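Local coordinates for protein catalase (Bacillus pumilus, PDB 4QOL) that breaks down hydrogen peroxide at a heme centre and can also act on phenolic substrates in a peroxidase-like reaction, at residues 9-12 with 16-19; 129-134 with 183-188; 177-182 with 426-431; 248-251 with 256-259. One frame throughout, in Å; residues are numbered along the deposited sequence.

Interaction 1: 9-12 with 16-19; sequences LTTN and PVGD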
loop_
_atom_site.group_PDB
_atom_site.type_symbol
_atom_site.label_atom_id
_atom_site.label_comp_id
_atom_site.label_asym_id
_atom_site.label_seq_id
_atom_site.Cartn_x
_atom_site.Cartn_y
_atom_site.Cartn_z
ATOM N N LEU A 9 -16.582 -22.656 12.807
ATOM C CA LEU A 9 -15.785 -21.950 11.799
ATOM C C LEU A 9 -16.707 -21.002 11.061
ATOM O O LEU A 9 -17.755 -21.394 10.684
ATOM C CB LEU A 9 -15.123 -22.980 10.874
ATOM C CG LEU A 9 -14.059 -22.390 9.971
ATOM C CD1 LEU A 9 -12.741 -22.332 10.709
ATOM C CD2 LEU A 9 -13.909 -23.241 8.711
ATOM N N THR A 10 -16.321 -19.732 10.924
ATOM C CA THR A 10 -17.154 -18.741 10.258
ATOM C C THR A 10 -16.361 -18.045 9.144
ATOM O O THR A 10 -15.147 -18.034 9.134
ATOM C CB THR A 10 -17.643 -17.682 11.244
ATOM O OG1 THR A 10 -16.558 -16.818 11.613
ATOM C CG2 THR A 10 -18.256 -18.288 12.454
ATOM N N THR A 11 -17.084 -17.371 8.283
ATOM C CA THR A 11 -16.462 -16.347 7.438
ATOM C C THR A 11 -16.163 -15.095 8.292
ATOM O O THR A 11 -16.603 -14.988 9.454
ATOM C CB THR A 11 -17.418 -15.929 6.317
ATOM O OG1 THR A 11 -18.564 -15.219 6.823
ATOM C CG2 THR A 11 -17.874 -17.139 5.455
ATOM N N ASN A 12 -15.510 -14.091 7.703
ATOM C CA ASN A 12 -15.322 -12.802 8.351
ATOM C C ASN A 12 -16.578 -11.974 8.552
ATOM O O ASN A 12 -16.539 -11.001 9.316
ATOM C CB ASN A 12 -14.226 -11.993 7.658
ATOM C CG ASN A 12 -12.890 -12.676 7.696
ATOM O OD1 ASN A 12 -12.558 -13.412 8.638
ATOM N ND2 ASN A 12 -12.081 -12.459 6.651
ATOM N N PRO A 16 -21.599 -18.942 9.788
ATOM C CA PRO A 16 -20.961 -20.255 9.937
ATOM C C PRO A 16 -20.707 -20.969 8.614
ATOM O O PRO A 16 -21.542 -20.902 7.699
ATOM C CB PRO A 16 -21.927 -21.034 10.842
ATOM C CG PRO A 16 -22.727 -19.971 11.572
ATOM C CD PRO A 16 -22.816 -18.811 10.635
ATOM N N VAL A 17 -19.550 -21.613 8.510
ATOM C CA VAL A 17 -19.160 -22.256 7.292
ATOM C C VAL A 17 -19.758 -23.685 7.249
ATOM O O VAL A 17 -19.465 -24.494 8.115
ATOM C CB VAL A 17 -17.606 -22.288 7.196
ATOM C CG1 VAL A 17 -17.101 -23.264 6.127
ATOM C CG2 VAL A 17 -17.114 -20.863 6.895
ATOM N N GLY A 18 -20.539 -23.973 6.217
ATOM C CA GLY A 18 -21.088 -25.315 6.052
ATOM C C GLY A 18 -20.113 -26.417 5.628
ATOM O O GLY A 18 -20.280 -27.602 5.995
ATOM N N ASP A 19 -19.098 -26.042 4.849
ATOM C CA ASP A 19 -18.108 -27.000 4.322
ATOM C C ASP A 19 -16.769 -26.279 4.126
ATOM O O ASP A 19 -16.653 -25.414 3.269
ATOM C CB ASP A 19 -18.632 -27.507 2.981
ATOM C CG ASP A 19 -17.809 -28.674 2.371
ATOM O OD1 ASP A 19 -16.666 -28.933 2.728
ATOM O OD2 ASP A 19 -18.394 -29.380 1.524
#
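The N-terminal arm of the catalase subunit folds back on itself here, and a single beta bridge pairs Thr10 with Pro16. Their CA atoms lie 4.1 Å apart. One hydrogen bond closes the loop: Val17 N donates to Leu9 O at 2.8 Å. It is nearly straight, with an angle of 170° at the hydrogen. The same oxygen takes a CA-H contact from Pro16 CA at 3.5 Å. Val17 carries the apolar part. Its CG1 is anti to the backbone N (chi1 165°) and meets Leu9 CD2 at 4.1 Å, the two side chains lying side by side and pointing the same way. Its CG2 goes to the other residues: it rests on the Thr10 backbone, 3.7 Å from Thr10 C, and touches Thr11 CG2 at 4.1 Å. Thr10 OG1 donates to Thr11 O at 2.8 Å. It also bonds to His365 N of the second subunit, while Thr10 O bonds to Asn366 ND2 there. Val17 leans on His38 of helix 37-46 in its own chain. All five touching residues are buried in the assembly. Such an arm, folded against a neighbouring subunit, is characteristic of the interlocked catalase tetramer.

Interaction 2: 129-134 with 183-188; sequences GNNLPI and SDEGIP. With HEM (protoporphyrin IX containing Fe), chain E.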
loop_
_atom_site.group_PDB
_atom_site.type_symbol
_atom_site.label_atom_id
_atom_site.label_comp_id
_atom_site.label_asym_id
_atom_site.label_seq_id
_atom_site.Cartn_x
_atom_site.Cartn_y
_atom_site.Cartn_z
ATOM N N GLY A 129 19.300 -0.602 20.766
ATOM C CA GLY A 129 20.718 -0.885 20.836
ATOM C C GLY A 129 21.190 -2.002 19.921
ATOM O O GLY A 129 20.414 -2.673 19.226
ATOM N N ASN A 130 22.482 -2.301 20.005
ATOM C CA ASN A 130 23.100 -3.502 19.455
ATOM C C ASN A 130 23.952 -4.146 20.525
ATOM O O ASN A 130 24.254 -3.487 21.537
ATOM C CB ASN A 130 24.032 -3.162 18.253
ATOM C CG ASN A 130 23.343 -3.112 16.911
ATOM O OD1 ASN A 130 22.227 -3.600 16.698
ATOM N ND2 ASN A 130 24.090 -2.579 15.928
ATOM N N ASN A 131 24.412 -5.345 20.331
ATOM C CA ASN A 131 25.415 -5.939 21.273
ATOM C C ASN A 131 26.724 -5.190 21.279
ATOM O O ASN A 131 27.193 -4.759 22.345
ATOM C CB ASN A 131 25.637 -7.454 21.030
ATOM C CG ASN A 131 26.292 -7.775 19.695
ATOM O OD1 ASN A 131 26.048 -7.104 18.703
ATOM N ND2 ASN A 131 27.093 -8.856 19.669
ATOM N N LEU A 132 27.332 -4.995 20.102
ATOM C CA LEU A 132 28.579 -4.284 20.054
ATOM C C LEU A 132 28.367 -2.771 20.382
ATOM O O LEU A 132 27.374 -2.180 19.988
ATOM C CB LEU A 132 29.253 -4.441 18.686
ATOM C CG LEU A 132 29.353 -5.877 18.216
ATOM C CD1 LEU A 132 29.971 -5.927 16.836
ATOM C CD2 LEU A 132 30.190 -6.734 19.170
ATOM N N PRO A 133 29.358 -2.142 20.990
ATOM C CA PRO A 133 29.111 -0.789 21.546
ATOM C C PRO A 133 29.466 0.406 20.667
ATOM O O PRO A 133 29.263 1.615 21.134
ATOM C CB PRO A 133 29.997 -0.751 22.805
ATOM C CG PRO A 133 31.148 -1.588 22.413
ATOM C CD PRO A 133 30.536 -2.739 21.614
ATOM N N ILE A 134 29.931 0.138 19.463
ATOM C CA ILE A 134 30.268 1.146 18.464
ATOM C C ILE A 134 29.655 0.809 17.138
ATOM O O ILE A 134 28.978 -0.194 16.995
ATOM C CB ILE A 134 31.776 1.304 18.302
ATOM C CG1 ILE A 134 32.415 -0.042 18.022
ATOM C CG2 ILE A 134 32.391 1.860 19.565
ATOM C CD1 ILE A 134 33.803 0.088 17.573
ATOM N N SER A 183 36.345 -10.263 15.884
ATOM C CA SER A 183 36.528 -11.165 17.078
ATOM C C SER A 183 35.453 -12.206 17.075
ATOM O O SER A 183 34.531 -12.164 16.231
ATOM C CB SER A 183 36.505 -10.416 18.404
ATOM O OG SER A 183 35.186 -10.068 18.824
ATOM N N ASP A 184 35.530 -13.186 17.951
ATOM C CA ASP A 184 34.463 -14.165 17.911
ATOM C C ASP A 184 33.145 -13.548 18.414
ATOM O O ASP A 184 32.067 -14.168 18.296
ATOM C CB ASP A 184 34.810 -15.436 18.689
ATOM C CG ASP A 184 35.864 -16.339 17.945
ATOM O OD1 ASP A 184 35.993 -16.312 16.690
ATOM O OD2 ASP A 184 36.485 -17.142 18.673
ATOM N N GLU A 185 33.197 -12.351 18.971
ATOM C CA GLU A 185 31.927 -11.732 19.412
ATOM C C GLU A 185 31.058 -11.314 18.197
ATOM O O GLU A 185 29.873 -11.014 18.376
ATOM C CB GLU A 185 32.158 -10.518 20.348
ATOM C CG GLU A 185 30.918 -10.188 21.153
ATOM C CD GLU A 185 31.161 -9.115 22.218
ATOM O OE1 GLU A 185 32.316 -8.858 22.599
ATOM O OE2 GLU A 185 30.177 -8.583 22.724
ATOM N N GLY A 186 31.607 -11.391 16.972
ATOM C CA GLY A 186 30.800 -11.290 15.787
ATOM C C GLY A 186 29.771 -12.398 15.570
ATOM O O GLY A 186 28.833 -12.206 14.802
ATOM N N ILE A 187 29.887 -13.495 16.331
ATOM C CA ILE A 187 28.899 -14.538 16.373
ATOM C C ILE A 187 28.584 -14.910 17.818
ATOM O O ILE A 187 29.127 -15.882 18.358
ATOM C CB ILE A 187 29.314 -15.809 15.605
ATOM C CG1 ILE A 187 29.967 -15.461 14.266
ATOM C CG2 ILE A 187 28.071 -16.695 15.418
ATOM C CD1 ILE A 187 30.431 -16.644 13.461
ATOM N N PRO A 188 27.704 -14.153 18.487
ATOM C CA PRO A 188 27.204 -14.575 19.772
ATOM C C PRO A 188 26.627 -15.993 19.785
ATOM O O PRO A 188 26.056 -16.412 18.809
ATOM C CB PRO A 188 26.118 -13.511 20.120
ATOM C CG PRO A 188 26.559 -12.307 19.321
ATOM C CD PRO A 188 27.070 -12.917 18.012
HETATM C CHA HEM E . 16.292 -1.655 12.579
HETATM C CHB HEM E . 17.832 2.256 10.158
HETATM C CHC HEM E . 21.924 2.298 12.996
HETATM C CHD HEM E . 19.902 -1.138 15.750
HETATM C C1A HEM E . 16.384 -0.621 11.660
HETATM C C2A HEM E . 15.443 -0.351 10.615
HETATM C C3A HEM E . 15.877 0.748 9.941
HETATM C C4A HEM E . 17.070 1.160 10.562
HETATM C CMA HEM E . 15.271 1.539 8.818
HETATM C CAA HEM E . 14.192 -1.137 10.382
HETATM C CBA HEM E . 13.250 -0.783 11.552
HETATM C CGA HEM E . 11.891 -1.345 11.364
HETATM O O1A HEM E . 11.120 -1.349 12.345
HETATM O O2A HEM E . 11.484 -1.706 10.236
HETATM C C1B HEM E . 19.094 2.551 10.747
HETATM C C2B HEM E . 19.906 3.637 10.291
HETATM C C3B HEM E . 21.049 3.656 11.047
HETATM C C4B HEM E . 20.923 2.583 12.044
HETATM C CMB HEM E . 19.529 4.576 9.173
HETATM C CAB HEM E . 22.180 4.584 11.005
HETATM C CBB HEM E . 22.051 5.739 10.347
HETATM C C1C HEM E . 21.716 1.358 14.005
HETATM C C2C HEM E . 22.451 1.314 15.168
HETATM C C3C HEM E . 21.897 0.331 15.929
HETATM C C4C HEM E . 20.758 -0.186 15.268
HETATM C CMC HEM E . 23.688 2.146 15.430
HETATM C CAC HEM E . 22.268 0.008 17.265
HETATM C CBC HEM E . 22.821 0.964 17.991
HETATM C C1D HEM E . 18.746 -1.529 15.056
HETATM C C2D HEM E . 17.894 -2.610 15.551
HETATM C C3D HEM E . 16.902 -2.795 14.674
HETATM C C4D HEM E . 17.146 -1.798 13.637
HETATM C CMD HEM E . 18.176 -3.354 16.822
HETATM C CAD HEM E . 15.763 -3.780 14.751
HETATM C CBD HEM E . 14.711 -3.150 15.691
HETATM C CGD HEM E . 13.620 -4.178 15.764
HETATM O O1D HEM E . 13.777 -5.100 16.555
HETATM O O2D HEM E . 12.586 -4.102 15.048
HETATM N NA HEM E . 17.390 0.349 11.643
HETATM N NB HEM E . 19.752 1.982 11.775
HETATM N NC HEM E . 20.643 0.499 14.097
HETATM N ND HEM E . 18.272 -1.057 13.908
HETATM FE FE HEM E . 18.988 0.401 12.886
HETATM O O HOH W 1 28.080 -9.403 17.080
HETATM O O HOH W 2 27.682 -9.933 22.633
#
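This contact forms the layer behind the heme pocket, where Asn131 and Leu132 meet Glu185 of the short 3-10 segment 184-186 and Pro188 shortly after it. No direct hydrogen bond crosses it; two waters do the work. Asn131 CG stands between its backbone N and carbonyl carbon (chi1 67°), and this points ND2 toward 183-188. Water 1 accepts from Asn131 ND2 at 2.8 Å and donates to Glu185 O at 2.7 Å. Water 2 accepts from the same ND2 at 3.2 Å and donates to Glu185 OE2 at 2.8 Å. The amide nitrogen therefore serves both waters and touches Pro188 CG at 3.5 Å. Arg112 N holds the amide at OD1. Glu185 OE2 also makes a salt bridge to Arg195 NE. Leu132 and Glu185 pass alongside each other in opposite senses, with Leu132 CD2 4.0 Å from Glu185 CD. Ser183 OG accepts from Glu185 N in an ST turn.

The strand end before Asn131 reaches the heme. Asn130 CG lies 3.3 Å from the heme vinyl carbon CAC, and Asn130 also touches His57. An alanine in place of Asn130 would keep only CB near that carbon, and the vinyl group would probably pack less tightly and turn more freely. Gly129 and Asn130 thus line the cofactor, while their successors are tied to the turn behind. This is a second shell of the heme pocket in the catalase beta-barrel.

Interaction 3: 177-182 with 426-431; sequences MLTWLF and GEKYRS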
loop_
_atom_site.group_PDB
_atom_site.type_symbol
_atom_site.label_atom_id
_atom_site.label_comp_id
_atom_site.label_asym_id
_atom_site.label_seq_id
_atom_site.Cartn_x
_atom_site.Cartn_y
_atom_site.Cartn_z
ATOM N N MET A 177 35.118 -0.719 14.663
ATOM C CA MET A 177 34.058 -1.672 14.598
ATOM C C MET A 177 34.496 -3.030 14.077
ATOM O O MET A 177 34.095 -4.076 14.611
ATOM C CB MET A 177 32.907 -1.150 13.759
ATOM C CG MET A 177 31.750 -2.119 13.646
ATOM S SD MET A 177 30.867 -2.200 15.214
ATOM C CE MET A 177 29.254 -2.807 14.667
ATOM N N LEU A 178 35.257 -2.996 13.013
ATOM C CA LEU A 178 35.661 -4.257 12.372
ATOM C C LEU A 178 36.564 -5.073 13.304
ATOM O O LEU A 178 36.597 -6.312 13.321
ATOM C CB LEU A 178 36.361 -3.974 11.086
ATOM C CG LEU A 178 35.467 -3.313 10.039
ATOM C CD1 LEU A 178 36.284 -2.892 8.826
ATOM C CD2 LEU A 178 34.403 -4.298 9.589
ATOM N N THR A 179 37.299 -4.373 14.160
ATOM C CA THR A 179 38.123 -5.031 15.175
ATOM C C THR A 179 37.324 -5.758 16.280
ATOM O O THR A 179 37.820 -6.748 16.856
ATOM C CB THR A 179 39.111 -4.011 15.792
ATOM O OG1 THR A 179 39.885 -3.433 14.720
ATOM C CG2 THR A 179 40.014 -4.628 16.825
ATOM N N TRP A 180 36.079 -5.311 16.536
ATOM C CA TRP A 180 35.144 -6.067 17.345
ATOM C C TRP A 180 34.385 -7.149 16.582
ATOM O O TRP A 180 34.276 -8.256 17.052
ATOM C CB TRP A 180 34.075 -5.103 17.974
ATOM C CG TRP A 180 34.504 -4.230 19.028
ATOM C CD1 TRP A 180 35.290 -3.105 18.921
ATOM C CD2 TRP A 180 34.116 -4.298 20.408
ATOM N NE1 TRP A 180 35.379 -2.509 20.094
ATOM C CE2 TRP A 180 34.710 -3.223 21.048
ATOM C CE3 TRP A 180 33.380 -5.197 21.163
ATOM C CZ2 TRP A 180 34.557 -2.966 22.426
ATOM C CZ3 TRP A 180 33.240 -4.939 22.544
ATOM C CH2 TRP A 180 33.814 -3.855 23.135
ATOM N N LEU A 181 33.857 -6.780 15.417
ATOM C CA LEU A 181 33.028 -7.675 14.597
ATOM C C LEU A 181 33.780 -8.927 14.154
ATOM O O LEU A 181 33.152 -9.992 14.007
ATOM C CB LEU A 181 32.544 -6.940 13.368
ATOM C CG LEU A 181 31.527 -7.694 12.509
ATOM C CD1 LEU A 181 30.282 -8.115 13.278
ATOM C CD2 LEU A 181 31.136 -6.829 11.285
ATOM N N PHE A 182 35.116 -8.832 13.942
ATOM C CA PHE A 182 35.830 -10.041 13.497
ATOM C C PHE A 182 36.546 -10.738 14.646
ATOM O O PHE A 182 37.218 -11.729 14.420
ATOM C CB PHE A 182 36.733 -9.724 12.306
ATOM C CG PHE A 182 35.994 -9.584 11.049
ATOM C CD1 PHE A 182 35.738 -10.692 10.271
ATOM C CD2 PHE A 182 35.465 -8.377 10.655
ATOM C CE1 PHE A 182 34.997 -10.593 9.118
ATOM C CE2 PHE A 182 34.739 -8.273 9.460
ATOM C CZ PHE A 182 34.540 -9.369 8.680
ATOM N N GLY A 426 43.347 0.121 17.868
ATOM C CA GLY A 426 44.623 -0.413 18.384
ATOM C C GLY A 426 44.468 -0.788 19.857
ATOM O O GLY A 426 45.021 -1.804 20.304
ATOM N N GLU A 427 43.776 0.052 20.640
ATOM C CA GLU A 427 43.572 -0.258 22.048
ATOM C C GLU A 427 42.765 -1.498 22.248
ATOM O O GLU A 427 43.086 -2.334 23.103
ATOM C CB GLU A 427 42.926 0.961 22.779
ATOM C CG GLU A 427 43.808 2.196 22.777
ATOM C CD GLU A 427 43.136 3.464 23.272
ATOM O OE1 GLU A 427 43.885 4.365 23.761
ATOM O OE2 GLU A 427 41.886 3.672 23.127
ATOM N N LYS A 428 41.748 -1.699 21.388
ATOM C CA LYS A 428 40.950 -2.917 21.448
ATOM C C LYS A 428 41.785 -4.117 21.094
ATOM O O LYS A 428 41.777 -5.115 21.842
ATOM C CB LYS A 428 39.716 -2.827 20.536
ATOM C CG LYS A 428 38.782 -4.020 20.655
ATOM C CD LYS A 428 38.187 -4.205 22.032
ATOM C CE LYS A 428 37.271 -5.448 22.033
ATOM N NZ LYS A 428 36.745 -5.695 23.394
ATOM N N TYR A 429 42.544 -4.015 20.010
ATOM C CA TYR A 429 43.431 -5.118 19.598
ATOM C C TYR A 429 44.332 -5.554 20.756
ATOM O O TYR A 429 44.450 -6.722 21.119
ATOM C CB TYR A 429 44.321 -4.687 18.416
ATOM C CG TYR A 429 45.334 -5.773 18.027
ATOM C CD1 TYR A 429 44.910 -6.893 17.330
ATOM C CD2 TYR A 429 46.675 -5.676 18.353
ATOM C CE1 TYR A 429 45.792 -7.921 16.949
ATOM C CE2 TYR A 429 47.558 -6.684 17.982
ATOM C CZ TYR A 429 47.119 -7.785 17.278
ATOM O OH TYR A 429 48.041 -8.809 16.870
ATOM N N ARG A 430 44.973 -4.564 21.362
ATOM C CA ARG A 430 45.921 -4.876 22.424
ATOM C C ARG A 430 45.270 -5.431 23.661
ATOM O O ARG A 430 45.943 -6.104 24.437
ATOM C CB ARG A 430 46.773 -3.677 22.755
ATOM C CG ARG A 430 47.733 -3.339 21.654
ATOM C CD ARG A 430 48.660 -2.193 22.046
ATOM N NE ARG A 430 47.958 -0.913 22.164
ATOM C CZ ARG A 430 47.766 -0.033 21.182
ATOM N NH1 ARG A 430 48.149 -0.255 19.914
ATOM N NH2 ARG A 430 47.206 1.114 21.477
ATOM N N SER A 431 43.986 -5.166 23.864
ATOM C CA SER A 431 43.233 -5.698 25.018
ATOM C C SER A 431 42.833 -7.168 24.862
ATOM O O SER A 431 42.442 -7.822 25.845
ATOM C CB SER A 431 42.003 -4.824 25.297
ATOM O OG SER A 431 40.915 -5.135 24.410
#
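Trp180 and Lys428 join two neighbouring helices, one from the catalase core and one from the C-terminal helical region. The axes of 177-181 and 426-431 come within 9.5 Å and run in nearly the same direction, 25° apart.

The lysine chain lies over one face of the indole, crossing the tryptophan side chain at about a right angle. Its CG is anti to the backbone N, and a bend at chi2 (62°) lays the rest along the ring. CG and CD come first, both 3.8 Å from Trp180 NE1. Further out, Lys428 CE makes a CH-pi contact, 3.6 Å from the centroid of the six-membered ring. Lys428 NZ completes a cation-pi contact at 3.6 Å from that centroid, 16° off the ring normal. Both groups therefore sit squarely over the face, where the pi electrons would favour a positive charge. Pro133 also packs on Trp180, which connects the indole to the layer behind the heme. With a leucine in place of Trp180, the Lys428 ammonium would probably lose its aromatic seat and be freer to swing away.

Thr179 adds a smaller patch. Its hydroxyl is turned to Thr175 O and Tyr470 OH, while its methyl faces the second helix. Tyr429 leads its ring away from the core helix. It stacks on Tyr470, and its OH bonds to Asp469. Thr179 CG2 ends 4.1 Å from Lys428 CG and equally far from Tyr429 N.

Interaction 4: 248-251 with 256-259; sequences YDRI and YPAW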
loop_
_atom_site.group_PDB
_atom_site.type_symbol
_atom_site.label_atom_id
_atom_site.label_comp_id
_atom_site.label_asym_id
_atom_site.label_seq_id
_atom_site.Cartn_x
_atom_site.Cartn_y
_atom_site.Cartn_z
ATOM N N TYR A 248 13.100 -18.706 23.236
ATOM C CA TYR A 248 11.755 -19.161 23.500
ATOM C C TYR A 248 11.783 -20.235 24.577
ATOM O O TYR A 248 11.008 -20.229 25.542
ATOM C CB TYR A 248 11.124 -19.678 22.219
ATOM C CG TYR A 248 9.665 -20.047 22.387
ATOM C CD1 TYR A 248 9.305 -21.296 22.837
ATOM C CD2 TYR A 248 8.653 -19.108 22.125
ATOM C CE1 TYR A 248 7.969 -21.617 23.029
ATOM C CE2 TYR A 248 7.343 -19.429 22.307
ATOM C CZ TYR A 248 7.009 -20.677 22.777
ATOM O OH TYR A 248 5.651 -20.941 22.932
ATOM N N ASP A 249 12.690 -21.173 24.379
ATOM C CA ASP A 249 12.790 -22.337 25.267
ATOM C C ASP A 249 13.202 -21.979 26.691
ATOM O O ASP A 249 12.643 -22.535 27.646
ATOM C CB ASP A 249 13.783 -23.343 24.670
ATOM C CG ASP A 249 13.209 -24.096 23.472
ATOM O OD1 ASP A 249 11.989 -23.944 23.108
ATOM O OD2 ASP A 249 13.984 -24.858 22.853
ATOM N N ARG A 250 14.151 -21.069 26.846
ATOM C CA ARG A 250 14.512 -20.541 28.185
ATOM C C ARG A 250 13.305 -20.006 28.939
ATOM O O ARG A 250 13.063 -20.332 30.099
ATOM C CB ARG A 250 15.482 -19.378 28.099
ATOM C CG ARG A 250 16.876 -19.744 27.784
ATOM C CD ARG A 250 17.742 -18.500 27.531
ATOM N NE ARG A 250 19.035 -18.901 26.983
ATOM C CZ ARG A 250 20.118 -19.211 27.695
ATOM N NH1 ARG A 250 20.123 -19.091 29.018
ATOM N NH2 ARG A 250 21.234 -19.593 27.067
ATOM N N ILE A 251 12.542 -19.158 28.244
ATOM C CA ILE A 251 11.408 -18.543 28.854
ATOM C C ILE A 251 10.323 -19.554 29.118
ATOM O O ILE A 251 9.680 -19.528 30.196
ATOM C CB ILE A 251 10.905 -17.387 27.985
ATOM C CG1 ILE A 251 11.953 -16.268 28.053
ATOM C CG2 ILE A 251 9.530 -16.903 28.449
ATOM C CD1 ILE A 251 11.702 -15.105 27.101
ATOM N N TYR A 256 14.520 -17.564 33.102
ATOM C CA TYR A 256 14.405 -16.212 32.488
ATOM C C TYR A 256 15.755 -15.521 32.352
ATOM O O TYR A 256 16.494 -15.406 33.312
ATOM C CB TYR A 256 13.485 -15.363 33.318
ATOM C CG TYR A 256 12.130 -15.972 33.539
ATOM C CD1 TYR A 256 11.462 -16.658 32.507
ATOM C CD2 TYR A 256 11.525 -15.928 34.801
ATOM C CE1 TYR A 256 10.216 -17.216 32.710
ATOM C CE2 TYR A 256 10.281 -16.490 34.997
ATOM C CZ TYR A 256 9.634 -17.122 33.971
ATOM O OH TYR A 256 8.401 -17.674 34.152
ATOM N N PRO A 257 16.132 -15.092 31.131
ATOM C CA PRO A 257 17.417 -14.385 30.985
ATOM C C PRO A 257 17.276 -12.962 31.461
ATOM O O PRO A 257 16.169 -12.389 31.388
ATOM C CB PRO A 257 17.672 -14.419 29.461
ATOM C CG PRO A 257 16.304 -14.493 28.863
ATOM C CD PRO A 257 15.431 -15.261 29.829
ATOM N N ALA A 258 18.379 -12.411 31.952
ATOM C CA ALA A 258 18.349 -11.078 32.488
ATOM C C ALA A 258 19.591 -10.333 32.084
ATOM O O ALA A 258 20.626 -10.931 31.790
ATOM C CB ALA A 258 18.193 -11.112 34.013
ATOM N N TRP A 259 19.513 -9.016 32.203
ATOM C CA TRP A 259 20.635 -8.116 31.971
ATOM C C TRP A 259 20.574 -7.041 32.992
ATOM O O TRP A 259 19.507 -6.424 33.261
ATOM C CB TRP A 259 20.570 -7.451 30.599
ATOM C CG TRP A 259 20.817 -8.379 29.454
ATOM C CD1 TRP A 259 21.947 -8.477 28.714
ATOM C CD2 TRP A 259 19.886 -9.334 28.907
ATOM N NE1 TRP A 259 21.801 -9.462 27.752
ATOM C CE2 TRP A 259 20.543 -9.999 27.860
ATOM C CE3 TRP A 259 18.560 -9.661 29.194
ATOM C CZ2 TRP A 259 19.921 -10.941 27.070
ATOM C CZ3 TRP A 259 17.933 -10.635 28.433
ATOM C CH2 TRP A 259 18.643 -11.290 27.389
#
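Tyr256 and Pro257 turn back on Ile251 in a helix-loop-strand connection, and Tyr256 can be followed outward. Its CB starts in a direction away from the helix. The first torsion (chi1 -55°) sets CG beside the backbone N, and this brings the ring edge back to the last turn of the helix. CD1 is the first ring atom to meet the helix, 4.1 Å from Ile251 O and the same from Ile251 CA. CE1 comes closer, 3.5 Å from Ile251 O. The carbonyl oxygen stands at the ring edge, near its plane, where the partly positive ring hydrogens probably give a mild attraction. CE1 also touches Ile251 CG2 at 4.3 Å. CZ and OH lie farther off, each about 4.5 Å from Ile251 O, and make no close contact with the helix segment. No hydrogen bond joins the two segments.

Pro257 packs beside it. Its CD meets Ile251 CG1 at 4.0 Å, the two side chains crossing at about a right angle. Its CG lies 4.5 Å from Arg250 CD. Arg250 NE forms a salt bridge with Asp246 one turn earlier.

The tyrosine also touches Thr299 and Asn301 of strand 293-302, and the backbone of Pro257 bonds to Leu300 there. The contact thus sets the C-terminal part of helix 242-253 against the start of strand 258-267, where that strand enters the antiparallel sheet beside 293-302.

Interaction 1 stands apart in the N-terminal arm, its centre 40 Å or more from the others, among residues of a second subunit. The other three gather round the heme-bearing core. Interactions 2 and 3 are the closest pair, with centres 11 Å apart, and they touch: Leu132 and Ile134 pack on Met177. Their segments alternate along the chain: 129-134, 177-182, 183-188 and, far later, 426-431. Interaction 4 follows interaction 2 and falls between the segments of interaction 3. Its centre lies about 19 Å from that of interaction 2, and both reach the same antiparallel sheet. Together they run from the heme pocket to the C-terminal helices; interaction 1 belongs to the tetramer interface.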